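Local coordinates for protein heavy metal cation tricomponent efflux pump ZneA(CzcA-like) (Cupriavidus metallidurans, PDB 4K0J) that probably exports zinc ions from the cell in exchange for protons, as an inner-membrane efflux pump of the RND superfamily, at residues G135-T141 against I280-L286; G269-D274 against H589-G595; V318-D322 against T611-L615; E552-Q558 against F648-D654. All coordinates share one frame; numbering follows the deposited sequence.

Contact 1 of 4, residues G135-T141 against I280-L286; sequences GEIYRYT and IQGITLL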
loop_
_atom_site.group_PDB
_atom_site.type_symbol
_atom_site.label_atom_id
_atom_site.label_comp_id
_atom_site.label_asym_id
_atom_site.label_seq_id
_atom_site.Cartn_x
_atom_site.Cartn_y
_atom_site.Cartn_z
ATOM N N GLY C 135 21.277 6.586 8.926
ATOM C CA GLY C 135 21.384 6.448 7.489
ATOM C C GLY C 135 22.556 7.206 6.898
ATOM O O GLY C 135 22.866 7.054 5.720
ATOM N N GLU C 136 23.215 8.017 7.717
ATOM C CA GLU C 136 24.295 8.879 7.247
ATOM C C GLU C 136 25.604 8.098 7.101
ATOM O O GLU C 136 26.487 8.169 7.958
ATOM C CB GLU C 136 24.459 10.050 8.213
ATOM C CG GLU C 136 23.177 10.847 8.413
ATOM C CD GLU C 136 23.151 11.604 9.723
ATOM O OE1 GLU C 136 23.693 11.087 10.728
ATOM O OE2 GLU C 136 22.584 12.716 9.749
ATOM N N ILE C 137 25.733 7.372 5.995
ATOM C CA ILE C 137 26.718 6.299 5.916
ATOM C C ILE C 137 28.069 6.677 5.321
ATOM O O ILE C 137 29.027 5.912 5.427
ATOM C CB ILE C 137 26.158 5.089 5.149
ATOM C CG1 ILE C 137 25.658 5.515 3.769
ATOM C CG2 ILE C 137 25.034 4.427 5.936
ATOM C CD1 ILE C 137 25.110 4.358 2.952
ATOM N N TYR C 138 28.159 7.849 4.707
ATOM C CA TYR C 138 29.396 8.235 4.037
ATOM C C TYR C 138 29.606 9.742 4.055
ATOM O O TYR C 138 29.117 10.460 3.183
ATOM C CB TYR C 138 29.389 7.711 2.604
ATOM C CG TYR C 138 30.660 7.958 1.822
ATOM C CD1 TYR C 138 30.755 9.018 0.931
ATOM C CD2 TYR C 138 31.755 7.116 1.954
ATOM C CE1 TYR C 138 31.910 9.241 0.202
ATOM C CE2 TYR C 138 32.911 7.328 1.227
ATOM C CZ TYR C 138 32.984 8.393 0.353
ATOM O OH TYR C 138 34.136 8.606 -0.372
ATOM N N ARG C 139 30.335 10.216 5.060
ATOM C CA ARG C 139 30.654 11.636 5.183
ATOM C C ARG C 139 31.946 11.950 4.451
ATOM O O ARG C 139 32.909 11.194 4.540
ATOM C CB ARG C 139 30.763 12.028 6.654
ATOM C CG ARG C 139 29.426 12.045 7.364
ATOM C CD ARG C 139 29.572 12.300 8.846
ATOM N NE ARG C 139 28.268 12.430 9.485
ATOM C CZ ARG C 139 27.617 13.581 9.618
ATOM N NH1 ARG C 139 28.160 14.702 9.159
ATOM N NH2 ARG C 139 26.426 13.611 10.211
ATOM N N TYR C 140 31.964 13.054 3.712
ATOM C CA TYR C 140 33.122 13.379 2.889
ATOM C C TYR C 140 33.299 14.879 2.743
ATOM O O TYR C 140 32.424 15.660 3.108
ATOM C CB TYR C 140 32.997 12.752 1.495
ATOM C CG TYR C 140 32.016 13.475 0.604
ATOM C CD1 TYR C 140 32.437 14.473 -0.267
ATOM C CD2 TYR C 140 30.670 13.177 0.648
ATOM C CE1 TYR C 140 31.547 15.145 -1.076
ATOM C CE2 TYR C 140 29.768 13.842 -0.161
ATOM C CZ TYR C 140 30.213 14.827 -1.017
ATOM O OH TYR C 140 29.310 15.492 -1.815
ATOM N N THR C 141 34.435 15.262 2.174
ATOM C CA THR C 141 34.747 16.658 1.920
ATOM C C THR C 141 35.496 16.752 0.601
ATOM O O THR C 141 36.285 15.863 0.259
ATOM C CB THR C 141 35.587 17.257 3.067
ATOM O OG1 THR C 141 34.804 17.272 4.266
ATOM C CG2 THR C 141 36.013 18.671 2.755
ATOM N N ILE C 280 33.772 22.365 2.526
ATOM C CA ILE C 280 32.426 21.932 2.154
ATOM C C ILE C 280 32.265 20.414 2.175
ATOM O O ILE C 280 33.121 19.688 1.687
ATOM C CB ILE C 280 32.043 22.485 0.774
ATOM C CG1 ILE C 280 30.694 21.933 0.316
ATOM C CG2 ILE C 280 33.137 22.182 -0.244
ATOM C CD1 ILE C 280 30.146 22.636 -0.904
ATOM N N GLN C 281 31.165 19.939 2.744
ATOM C CA GLN C 281 30.988 18.509 2.955
ATOM C C GLN C 281 29.630 17.984 2.507
ATOM O O GLN C 281 28.670 18.742 2.338
ATOM C CB GLN C 281 31.132 18.179 4.432
ATOM C CG GLN C 281 29.865 18.452 5.204
ATOM C CD GLN C 281 29.768 17.631 6.458
ATOM O OE1 GLN C 281 30.764 17.098 6.942
ATOM N NE2 GLN C 281 28.560 17.517 6.992
ATOM N N GLY C 282 29.556 16.667 2.347
ATOM C CA GLY C 282 28.307 16.011 2.013
ATOM C C GLY C 282 28.004 14.838 2.927
ATOM O O GLY C 282 28.909 14.202 3.465
ATOM N N ILE C 283 26.716 14.558 3.096
ATOM C CA ILE C 283 26.250 13.468 3.941
ATOM C C ILE C 283 25.354 12.530 3.126
ATOM O O ILE C 283 24.235 12.898 2.737
ATOM C CB ILE C 283 25.456 14.008 5.146
ATOM C CG1 ILE C 283 26.171 15.213 5.764
ATOM C CG2 ILE C 283 25.241 12.920 6.176
ATOM C CD1 ILE C 283 25.427 15.857 6.920
ATOM N N THR C 284 25.855 11.327 2.857
ATOM C CA THR C 284 25.119 10.354 2.059
ATOM C C THR C 284 24.083 9.653 2.916
ATOM O O THR C 284 24.424 8.928 3.854
ATOM C CB THR C 284 26.054 9.308 1.454
ATOM O OG1 THR C 284 27.100 9.971 0.732
ATOM C CG2 THR C 284 25.281 8.384 0.516
ATOM N N LEU C 285 22.816 9.873 2.586
ATOM C CA LEU C 285 21.727 9.386 3.416
ATOM C C LEU C 285 21.185 8.059 2.919
ATOM O O LEU C 285 20.548 7.990 1.866
ATOM C CB LEU C 285 20.605 10.417 3.482
ATOM C CG LEU C 285 21.085 11.814 3.880
ATOM C CD1 LEU C 285 19.918 12.781 4.023
ATOM C CD2 LEU C 285 21.884 11.738 5.163
ATOM N N LEU C 286 21.449 7.010 3.693
ATOM C CA LEU C 286 20.946 5.682 3.397
ATOM C C LEU C 286 19.425 5.689 3.413
ATOM O O LEU C 286 18.812 6.020 4.431
ATOM C CB LEU C 286 21.473 4.676 4.424
ATOM C CG LEU C 286 21.070 3.216 4.205
ATOM C CD1 LEU C 286 21.910 2.582 3.103
ATOM C CD2 LEU C 286 21.181 2.434 5.499
#

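Contact 2 of 4, residues G269-D274 against H589-G595; sequences GILGMD and HVVTQVG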
loop_
_atom_site.group_PDB
_atom_site.type_symbol
_atom_site.label_atom_id
_atom_site.label_comp_id
_atom_site.label_asym_id
_atom_site.label_seq_id
_atom_site.Cartn_x
_atom_site.Cartn_y
_atom_site.Cartn_z
ATOM N N GLY C 269 25.769 27.953 7.446
ATOM C CA GLY C 269 26.710 27.701 8.517
ATOM C C GLY C 269 28.108 27.629 7.939
ATOM O O GLY C 269 28.310 27.865 6.746
ATOM N N ILE C 270 29.077 27.315 8.786
ATOM C CA ILE C 270 30.435 27.073 8.329
ATOM C C ILE C 270 30.854 25.680 8.779
ATOM O O ILE C 270 30.481 25.223 9.864
ATOM C CB ILE C 270 31.409 28.129 8.877
ATOM C CG1 ILE C 270 30.897 29.533 8.558
ATOM C CG2 ILE C 270 32.797 27.944 8.293
ATOM C CD1 ILE C 270 31.761 30.643 9.118
ATOM N N LEU C 271 31.604 24.996 7.926
ATOM C CA LEU C 271 32.127 23.682 8.259
ATOM C C LEU C 271 33.634 23.770 8.315
ATOM O O LEU C 271 34.253 24.370 7.440
ATOM C CB LEU C 271 31.717 22.660 7.207
ATOM C CG LEU C 271 32.408 21.306 7.338
ATOM C CD1 LEU C 271 31.444 20.279 7.905
ATOM C CD2 LEU C 271 32.965 20.863 6.001
ATOM N N GLY C 272 34.225 23.179 9.345
ATOM C CA GLY C 272 35.664 23.246 9.516
ATOM C C GLY C 272 36.309 21.883 9.648
ATOM O O GLY C 272 35.650 20.910 10.017
ATOM N N MET C 273 37.601 21.812 9.342
ATOM C CA MET C 273 38.356 20.578 9.519
ATOM C C MET C 273 39.784 20.855 9.990
ATOM O O MET C 273 40.080 21.958 10.444
ATOM C CB MET C 273 38.363 19.766 8.233
ATOM C CG MET C 273 38.265 18.277 8.468
ATOM S SD MET C 273 38.323 17.333 6.946
ATOM C CE MET C 273 38.183 15.670 7.599
ATOM N N ASP C 274 40.650 19.849 9.891
ATOM C CA ASP C 274 42.049 19.953 10.307
ATOM C C ASP C 274 42.686 21.251 9.830
ATOM O O ASP C 274 43.134 21.342 8.688
ATOM C CB ASP C 274 42.854 18.775 9.753
ATOM C CG ASP C 274 42.031 17.508 9.635
ATOM O OD1 ASP C 274 41.233 17.221 10.554
ATOM O OD2 ASP C 274 42.173 16.807 8.611
ATOM N N HIS C 589 40.846 12.747 12.188
ATOM C CA HIS C 589 40.302 14.003 11.677
ATOM C C HIS C 589 39.284 14.580 12.653
ATOM O O HIS C 589 38.659 13.850 13.421
ATOM C CB HIS C 589 39.621 13.791 10.322
ATOM C CG HIS C 589 40.555 13.385 9.225
ATOM N ND1 HIS C 589 41.279 14.296 8.487
ATOM C CD2 HIS C 589 40.867 12.165 8.728
ATOM C CE1 HIS C 589 42.006 13.654 7.590
ATOM N NE2 HIS C 589 41.775 12.360 7.716
ATOM N N VAL C 590 39.122 15.896 12.623
ATOM C CA VAL C 590 38.098 16.559 13.422
ATOM C C VAL C 590 37.319 17.529 12.540
ATOM O O VAL C 590 37.899 18.403 11.889
ATOM C CB VAL C 590 38.699 17.325 14.613
ATOM C CG1 VAL C 590 37.593 17.892 15.483
ATOM C CG2 VAL C 590 39.601 16.416 15.425
ATOM N N VAL C 591 36.001 17.357 12.523
ATOM C CA VAL C 591 35.120 18.138 11.667
ATOM C C VAL C 591 34.088 18.884 12.500
ATOM O O VAL C 591 33.422 18.292 13.342
ATOM C CB VAL C 591 34.377 17.231 10.664
ATOM C CG1 VAL C 591 33.188 17.958 10.065
ATOM C CG2 VAL C 591 35.314 16.741 9.578
ATOM N N THR C 592 33.953 20.182 12.265
ATOM C CA THR C 592 32.920 20.961 12.933
ATOM C C THR C 592 31.843 21.376 11.943
ATOM O O THR C 592 32.139 21.745 10.802
ATOM C CB THR C 592 33.486 22.242 13.600
ATOM O OG1 THR C 592 33.926 23.164 12.593
ATOM C CG2 THR C 592 34.647 21.908 14.529
ATOM N N GLN C 593 30.593 21.309 12.389
ATOM C CA GLN C 593 29.480 21.840 11.620
ATOM C C GLN C 593 28.801 22.947 12.410
ATOM O O GLN C 593 27.775 22.721 13.053
ATOM C CB GLN C 593 28.464 20.746 11.327
ATOM C CG GLN C 593 29.057 19.492 10.745
ATOM C CD GLN C 593 28.030 18.398 10.621
ATOM O OE1 GLN C 593 28.362 17.247 10.339
ATOM N NE2 GLN C 593 26.767 18.748 10.840
ATOM N N VAL C 594 29.372 24.145 12.378
ATOM C CA VAL C 594 28.749 25.247 13.099
ATOM C C VAL C 594 27.638 25.834 12.245
ATOM O O VAL C 594 27.821 26.061 11.053
ATOM C CB VAL C 594 29.777 26.332 13.556
ATOM C CG1 VAL C 594 31.063 26.247 12.750
ATOM C CG2 VAL C 594 29.176 27.729 13.470
ATOM N N GLY C 595 26.473 26.042 12.844
ATOM C CA GLY C 595 25.376 26.661 12.132
ATOM C C GLY C 595 24.534 25.693 11.325
ATOM O O GLY C 595 24.437 24.508 11.658
#

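Contact 3 of 4, residues V318-D322 against T611-L615; sequences VPYID and TAVTL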
loop_
_atom_site.group_PDB
_atom_site.type_symbol
_atom_site.label_atom_id
_atom_site.label_comp_id
_atom_site.label_asym_id
_atom_site.label_seq_id
_atom_site.Cartn_x
_atom_site.Cartn_y
_atom_site.Cartn_z
ATOM N N VAL C 318 37.027 13.109 -0.547
ATOM C CA VAL C 318 37.653 12.227 0.427
ATOM C C VAL C 318 36.771 12.082 1.649
ATOM O O VAL C 318 36.333 13.074 2.224
ATOM C CB VAL C 318 39.042 12.728 0.836
ATOM C CG1 VAL C 318 39.059 14.221 0.854
ATOM C CG2 VAL C 318 39.430 12.171 2.202
ATOM N N PRO C 319 36.488 10.833 2.034
ATOM C CA PRO C 319 35.619 10.547 3.177
ATOM C C PRO C 319 36.338 10.671 4.518
ATOM O O PRO C 319 37.558 10.548 4.578
ATOM C CB PRO C 319 35.213 9.092 2.939
ATOM C CG PRO C 319 36.349 8.505 2.166
ATOM C CD PRO C 319 36.882 9.613 1.306
ATOM N N TYR C 320 35.580 10.918 5.581
ATOM C CA TYR C 320 36.131 10.907 6.928
ATOM C C TYR C 320 35.316 9.983 7.824
ATOM O O TYR C 320 35.807 9.491 8.839
ATOM C CB TYR C 320 36.264 12.324 7.516
ATOM C CG TYR C 320 34.977 13.085 7.744
ATOM C CD1 TYR C 320 34.189 12.841 8.861
ATOM C CD2 TYR C 320 34.574 14.084 6.865
ATOM C CE1 TYR C 320 33.019 13.549 9.084
ATOM C CE2 TYR C 320 33.405 14.800 7.081
ATOM C CZ TYR C 320 32.633 14.527 8.193
ATOM O OH TYR C 320 31.472 15.228 8.418
ATOM N N ILE C 321 34.066 9.753 7.437
ATOM C CA ILE C 321 33.292 8.656 8.002
ATOM C C ILE C 321 32.781 7.783 6.863
ATOM O O ILE C 321 32.255 8.281 5.872
ATOM C CB ILE C 321 32.121 9.131 8.898
ATOM C CG1 ILE C 321 32.650 9.952 10.077
ATOM C CG2 ILE C 321 31.337 7.936 9.426
ATOM C CD1 ILE C 321 31.595 10.330 11.113
ATOM N N ASP C 322 32.957 6.477 7.010
ATOM C CA ASP C 322 32.583 5.531 5.975
ATOM C C ASP C 322 32.104 4.242 6.634
ATOM O O ASP C 322 32.913 3.461 7.138
ATOM C CB ASP C 322 33.797 5.253 5.090
ATOM C CG ASP C 322 33.440 4.537 3.812
ATOM O OD1 ASP C 322 32.589 3.625 3.846
ATOM O OD2 ASP C 322 34.018 4.892 2.765
ATOM N N THR C 611 29.987 18.379 16.140
ATOM C CA THR C 611 31.358 18.051 15.771
ATOM C C THR C 611 31.531 16.551 15.544
ATOM O O THR C 611 30.997 15.740 16.293
ATOM C CB THR C 611 32.343 18.529 16.859
ATOM O OG1 THR C 611 32.071 19.900 17.179
ATOM C CG2 THR C 611 33.790 18.387 16.395
ATOM N N ALA C 612 32.265 16.182 14.501
ATOM C CA ALA C 612 32.609 14.784 14.288
ATOM C C ALA C 612 34.086 14.547 14.602
ATOM O O ALA C 612 34.968 15.210 14.053
ATOM C CB ALA C 612 32.281 14.360 12.868
ATOM N N VAL C 613 34.346 13.600 15.497
ATOM C CA VAL C 613 35.706 13.277 15.917
ATOM C C VAL C 613 36.098 11.864 15.517
ATOM O O VAL C 613 35.652 10.890 16.123
ATOM C CB VAL C 613 35.862 13.400 17.431
ATOM C CG1 VAL C 613 37.290 13.083 17.834
ATOM C CG2 VAL C 613 35.478 14.797 17.880
ATOM N N THR C 614 36.938 11.762 14.493
ATOM C CA THR C 614 37.382 10.469 13.992
ATOM C C THR C 614 38.668 10.061 14.695
ATOM O O THR C 614 39.501 10.907 15.019
ATOM C CB THR C 614 37.623 10.505 12.470
ATOM O OG1 THR C 614 38.834 11.219 12.191
ATOM C CG2 THR C 614 36.463 11.187 11.759
ATOM N N LEU C 615 38.831 8.764 14.926
ATOM C CA LEU C 615 39.979 8.268 15.673
ATOM C C LEU C 615 40.934 7.448 14.815
ATOM O O LEU C 615 40.648 7.140 13.657
ATOM C CB LEU C 615 39.513 7.419 16.859
ATOM C CG LEU C 615 38.438 8.025 17.760
ATOM C CD1 LEU C 615 38.099 7.075 18.905
ATOM C CD2 LEU C 615 38.883 9.382 18.283
#

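Contact 4 of 4, residues E552-Q558 against F648-D654; sequences EGSIWLQ and FSQPMID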
loop_
_atom_site.group_PDB
_atom_site.type_symbol
_atom_site.label_atom_id
_atom_site.label_comp_id
_atom_site.label_asym_id
_atom_site.label_seq_id
_atom_site.Cartn_x
_atom_site.Cartn_y
_atom_site.Cartn_z
ATOM N N GLU C 552 31.311 2.644 18.346
ATOM C CA GLU C 552 31.363 2.872 16.912
ATOM C C GLU C 552 32.784 3.314 16.548
ATOM O O GLU C 552 33.671 3.339 17.401
ATOM C CB GLU C 552 30.332 3.928 16.504
ATOM C CG GLU C 552 28.942 3.689 17.087
ATOM C CD GLU C 552 27.938 4.777 16.717
ATOM O OE1 GLU C 552 28.316 5.761 16.044
ATOM O OE2 GLU C 552 26.761 4.641 17.108
ATOM N N GLY C 553 33.005 3.664 15.287
ATOM C CA GLY C 553 34.332 4.054 14.853
ATOM C C GLY C 553 34.821 5.383 15.407
ATOM O O GLY C 553 36.025 5.643 15.439
ATOM N N SER C 554 33.892 6.222 15.856
ATOM C CA SER C 554 34.221 7.608 16.173
ATOM C C SER C 554 33.501 8.153 17.400
ATOM O O SER C 554 32.959 7.398 18.204
ATOM C CB SER C 554 33.921 8.494 14.960
ATOM O OG SER C 554 32.652 8.192 14.413
ATOM N N ILE C 555 33.511 9.478 17.531
ATOM C CA ILE C 555 32.838 10.173 18.630
ATOM C C ILE C 555 32.124 11.431 18.128
ATOM O O ILE C 555 32.724 12.245 17.439
ATOM C CB ILE C 555 33.841 10.600 19.723
ATOM C CG1 ILE C 555 34.470 9.380 20.395
ATOM C CG2 ILE C 555 33.162 11.472 20.767
ATOM C CD1 ILE C 555 35.431 9.737 21.497
ATOM N N TRP C 556 30.850 11.595 18.483
ATOM C CA TRP C 556 30.086 12.776 18.071
ATOM C C TRP C 556 29.904 13.789 19.203
ATOM O O TRP C 556 29.748 13.417 20.363
ATOM C CB TRP C 556 28.721 12.369 17.527
ATOM C CG TRP C 556 28.004 13.458 16.820
ATOM C CD1 TRP C 556 27.107 14.333 17.357
ATOM C CD2 TRP C 556 28.108 13.787 15.431
ATOM N NE1 TRP C 556 26.648 15.197 16.387
ATOM C CE2 TRP C 556 27.247 14.880 15.195
ATOM C CE3 TRP C 556 28.845 13.266 14.362
ATOM C CZ2 TRP C 556 27.104 15.460 13.937
ATOM C CZ3 TRP C 556 28.703 13.847 13.113
ATOM C CH2 TRP C 556 27.839 14.932 12.913
ATOM N N LEU C 557 29.912 15.070 18.853
ATOM C CA LEU C 557 29.822 16.140 19.839
ATOM C C LEU C 557 28.652 17.090 19.576
ATOM O O LEU C 557 28.421 17.516 18.447
ATOM C CB LEU C 557 31.130 16.940 19.872
ATOM C CG LEU C 557 32.318 16.495 20.734
ATOM C CD1 LEU C 557 32.810 15.117 20.361
ATOM C CD2 LEU C 557 33.450 17.491 20.601
ATOM N N GLN C 558 27.915 17.419 20.631
ATOM C CA GLN C 558 26.926 18.486 20.561
ATOM C C GLN C 558 27.468 19.701 21.300
ATOM O O GLN C 558 27.191 19.898 22.480
ATOM C CB GLN C 558 25.603 18.039 21.175
ATOM C CG GLN C 558 24.889 16.972 20.371
ATOM C CD GLN C 558 24.245 17.527 19.119
ATOM O OE1 GLN C 558 23.986 18.727 19.022
ATOM N NE2 GLN C 558 23.986 16.657 18.150
ATOM N N PHE C 648 28.655 14.907 24.783
ATOM C CA PHE C 648 29.360 13.719 24.300
ATOM C C PHE C 648 28.437 12.564 23.887
ATOM O O PHE C 648 27.615 12.091 24.676
ATOM C CB PHE C 648 30.345 13.226 25.356
ATOM C CG PHE C 648 31.646 13.965 25.365
ATOM C CD1 PHE C 648 32.720 13.506 24.625
ATOM C CD2 PHE C 648 31.806 15.108 26.124
ATOM C CE1 PHE C 648 33.934 14.181 24.637
ATOM C CE2 PHE C 648 33.017 15.786 26.137
ATOM C CZ PHE C 648 34.080 15.319 25.391
ATOM N N SER C 649 28.599 12.108 22.647
ATOM C CA SER C 649 27.796 11.021 22.087
ATOM C C SER C 649 28.515 10.332 20.927
ATOM O O SER C 649 29.739 10.343 20.853
ATOM C CB SER C 649 26.425 11.539 21.639
ATOM O OG SER C 649 26.524 12.845 21.093
ATOM N N GLN C 650 27.749 9.718 20.031
ATOM C CA GLN C 650 28.320 9.035 18.870
ATOM C C GLN C 650 27.491 9.323 17.620
ATOM O O GLN C 650 26.306 9.620 17.722
ATOM C CB GLN C 650 28.428 7.523 19.120
ATOM C CG GLN C 650 29.265 7.163 20.326
ATOM C CD GLN C 650 29.654 5.711 20.353
ATOM O OE1 GLN C 650 30.671 5.322 19.777
ATOM N NE2 GLN C 650 28.856 4.896 21.034
ATOM N N PRO C 651 28.119 9.251 16.435
ATOM C CA PRO C 651 27.437 9.653 15.200
ATOM C C PRO C 651 26.146 8.895 14.872
ATOM O O PRO C 651 25.212 9.520 14.381
ATOM C CB PRO C 651 28.504 9.415 14.131
ATOM C CG PRO C 651 29.783 9.609 14.852
ATOM C CD PRO C 651 29.551 8.996 16.202
ATOM N N MET C 652 26.078 7.595 15.126
ATOM C CA MET C 652 24.856 6.855 14.816
ATOM C C MET C 652 23.831 6.973 15.933
ATOM O O MET C 652 22.665 7.277 15.690
ATOM C CB MET C 652 25.145 5.375 14.567
ATOM C CG MET C 652 25.915 5.057 13.300
ATOM S SD MET C 652 26.183 3.275 13.156
ATOM C CE MET C 652 24.766 2.792 12.181
ATOM N N ILE C 653 24.279 6.727 17.161
ATOM C CA ILE C 653 23.384 6.656 18.313
ATOM C C ILE C 653 22.783 8.007 18.715
ATOM O O ILE C 653 21.689 8.058 19.271
ATOM C CB ILE C 653 24.074 5.987 19.529
ATOM C CG1 ILE C 653 23.039 5.547 20.566
ATOM C CG2 ILE C 653 25.113 6.908 20.144
ATOM C CD1 ILE C 653 22.097 4.484 20.072
ATOM N N ASP C 654 23.493 9.094 18.424
ATOM C CA ASP C 654 23.012 10.437 18.738
ATOM C C ASP C 654 21.684 10.718 18.040
ATOM O O ASP C 654 20.768 11.311 18.620
ATOM C CB ASP C 654 24.049 11.477 18.314
ATOM C CG ASP C 654 23.709 12.871 18.785
ATOM O OD1 ASP C 654 24.088 13.221 19.921
ATOM O OD2 ASP C 654 23.079 13.619 18.016
#

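Contact 1 of 4, residues G135-T141 against I280-L286
Thr284 OG1 donates to Tyr138 O at 3.2 Å, in the carbonyl plane and on a lone pair. The backbone N of Thr284 reaches the same oxygen only weakly. Sounder backbone bonds on either side hold the two antiparallel strands together. Ile137 N is bonded to Thr284 O at 3.0 Å. Further along, Tyr140 and Gly282 form a hydrogen-bonded pair, with Gly282 N 3.1 Å from Tyr140 O. The Tyr140 ring folds back over this glycine, bringing CE2 to 3.4 Å from Gly282 CA. Its chi1 of 75° sets CG between the backbone N and the carbonyl carbon, which turns the ring across the neighbouring strand.

Arg139, Ile283 and Gln281 lie on the other face of the sheet. Arg139 runs out extended, and Ile283 lies alongside it, pointing the same way. Ile283 covers one face of the guanidinium, with CD1 3.7 Å from Arg139 NH1. Gln281 stands at the guanidinium edge, its amide plane turned 47° from it. Glu136 CG packs on Leu285 CD2 at 3.6 Å.

Outside the pair, Gln156 on helix 149-164 holds Tyr140 OH, and Tyr320 holds Gln281 OE1. The strands are the first and third of a βαββαβ unit that corresponds to the PN2 porter subdomain of AcrB.

Arg139 NH1 and Gln281 NE2 both donate weakly to Gln593 OE1. Two neighbouring donors thus share one acceptor, an arrangement consistent with Gln281 OE1 toward Tyr320 and NE2 toward Gln593.

Contact 2 of 4, residues G269-D274 against H589-G595
Met273 lies across Val591 and reaches His589 with its tip. Its CB is 3.9 Å from Val590 O. The next atom, CG, lies 3.5 Å from Val591 CG2. Beyond CG the chain is extended, and SD passes the same methyl at 4.0 Å. CE ends against the imidazole, 3.5 Å from His589 ND1. The sulfur sits obliquely to this ring.

Asp274 grips the same end of the strand with both carboxylate oxygens. OD2 uses its syn lone pair to accept from His589 ND1 at 2.7 Å. The oxygen lies at the ring edge, near the ring plane, and carboxylate and imidazole are 28° from coplanar. OD1 takes the backbone N of Val590 at 3.2 Å, nearly along its C-O axis. The imidazole is therefore held at ND1 while the next peptide is tied to the same carboxylate.

Strand 269-272 is the antiparallel edge strand added to the sheet of a ferredoxin-like βαββαβ unit, which corresponds to the PC1 porter subdomain of AcrB. It pairs with the second strand of that unit, strand 587-595. Helix 567-581 covers the face carrying Ile270, Thr592 and Val594.

Gly272 and Thr592 exchange two backbone bonds, with Gly272 N 2.9 Å from Thr592 O. Thr592 OG1 adds a weak contact to the same N-H. On the face away from the helix, Leu271 CD1 packs against Val591 CG1 at 3.6 Å.

Contact 3 of 4, residues V318-D322 against T611-L615
Tyr320 and Ala612 make the central apolar touch, with ring atom CE1 3.9 Å from Ala612 CB. The ring meets the methyl obliquely. Thr614 adds its own methyl, CG2, which lies 4.0 Å from Tyr320 CD1; the two side chains cross at about a right angle. Ile321 reaches over more loosely, its CD1 4.4 Å from Ala612 CB. The Tyr320 side chain leaves its backbone toward strand 608-615.

The chain turns a corner at Tyr320. Tyr320 and Ile321 both face Arg139 of the neighbouring strand, which is a classic beta bulge. It interrupts the last strand of the PN2-like unit, just ahead of the long helix 323-353 that leads into the membrane. Strand 608-615 belongs to the PC1-like unit, so side chains from two sheets meet here.

Polar groups are used differently. The Tyr320 O faces Thr614 CG2, not its hydroxyl, at 3.4 Å. A Thr614 chi1 of 74° gives OG1 to a hydrogen bond with His589 N on the adjacent strand and leaves CG2 to face Tyr320. The Tyr320 hydroxyl is bonded to Gln281.

Contact 4 of 4, residues E552-Q558 against F648-D654
Asp654 OD2 accepts from Gln558 NE2 at 3.2 Å and, weakly, from His664 ND1. The Gln558 donor comes from the syn side but out of the carboxylate plane, although amide and carboxylate planes are only 10° apart. The other oxygen, Asp654 OD1, is met on its anti side by Ser649 OG at 2.7 Å. A chi1 of -172° swings the Asp654 carboxylate from the first turn of its helix back to the strands. Gln558 is itself fixed by Glu610 at NE2 and by His608 at OE1.

Trp556 and Ser649 form the antiparallel hydrogen-bonded pair between the strands, with both backbone bonds at 2.9 Å: Trp556 N to Ser649 O and Ser649 N to Trp556 O. Pro651 then packs obliquely on the indole, its CG 3.8 Å from Trp556 CE3. These are the first and fourth strands of the PC1-like βαββαβ unit, and the chain passes from the fourth into helix 653-660.

At the other end, Glu552 reaches the start of that helix. Its OE1 uses the syn lone pair to take Met652 N at 3.0 Å, and OE2 takes Ile653 N weakly. In return Gln650 OE1 accepts from Glu552 N at 3.1 Å, and carboxylate and amide are stacked. Leu550 O holds the amide nitrogen of Gln650.

The buried Glu552 carboxylate is thus met by successive N-H groups at a helix start, an environment that would probably favour its ionised form.

How the contacts relate
All four contacts are buried, and they lie in and between two neighbouring βαββαβ units. Contact 1 lies within the sheet of one unit. Contacts 2 and 4 sit in the sheet of the other, contact 2 at an outer strand and contact 4 at the opposite edge, where a helix begins. Contact 3 bridges the units, and its chemistry differs: it is small and apolar, whereas the others rest on strand pairing with added polar groups. Contacts 1 and 2 are linked along the chain, since strand 280-287 follows strand 269-272. Contact 1 also approaches contact 4, where Arg139 lies near Trp556. Strand 608-615 separates the strands of contacts 2 and 4 and bonds to both.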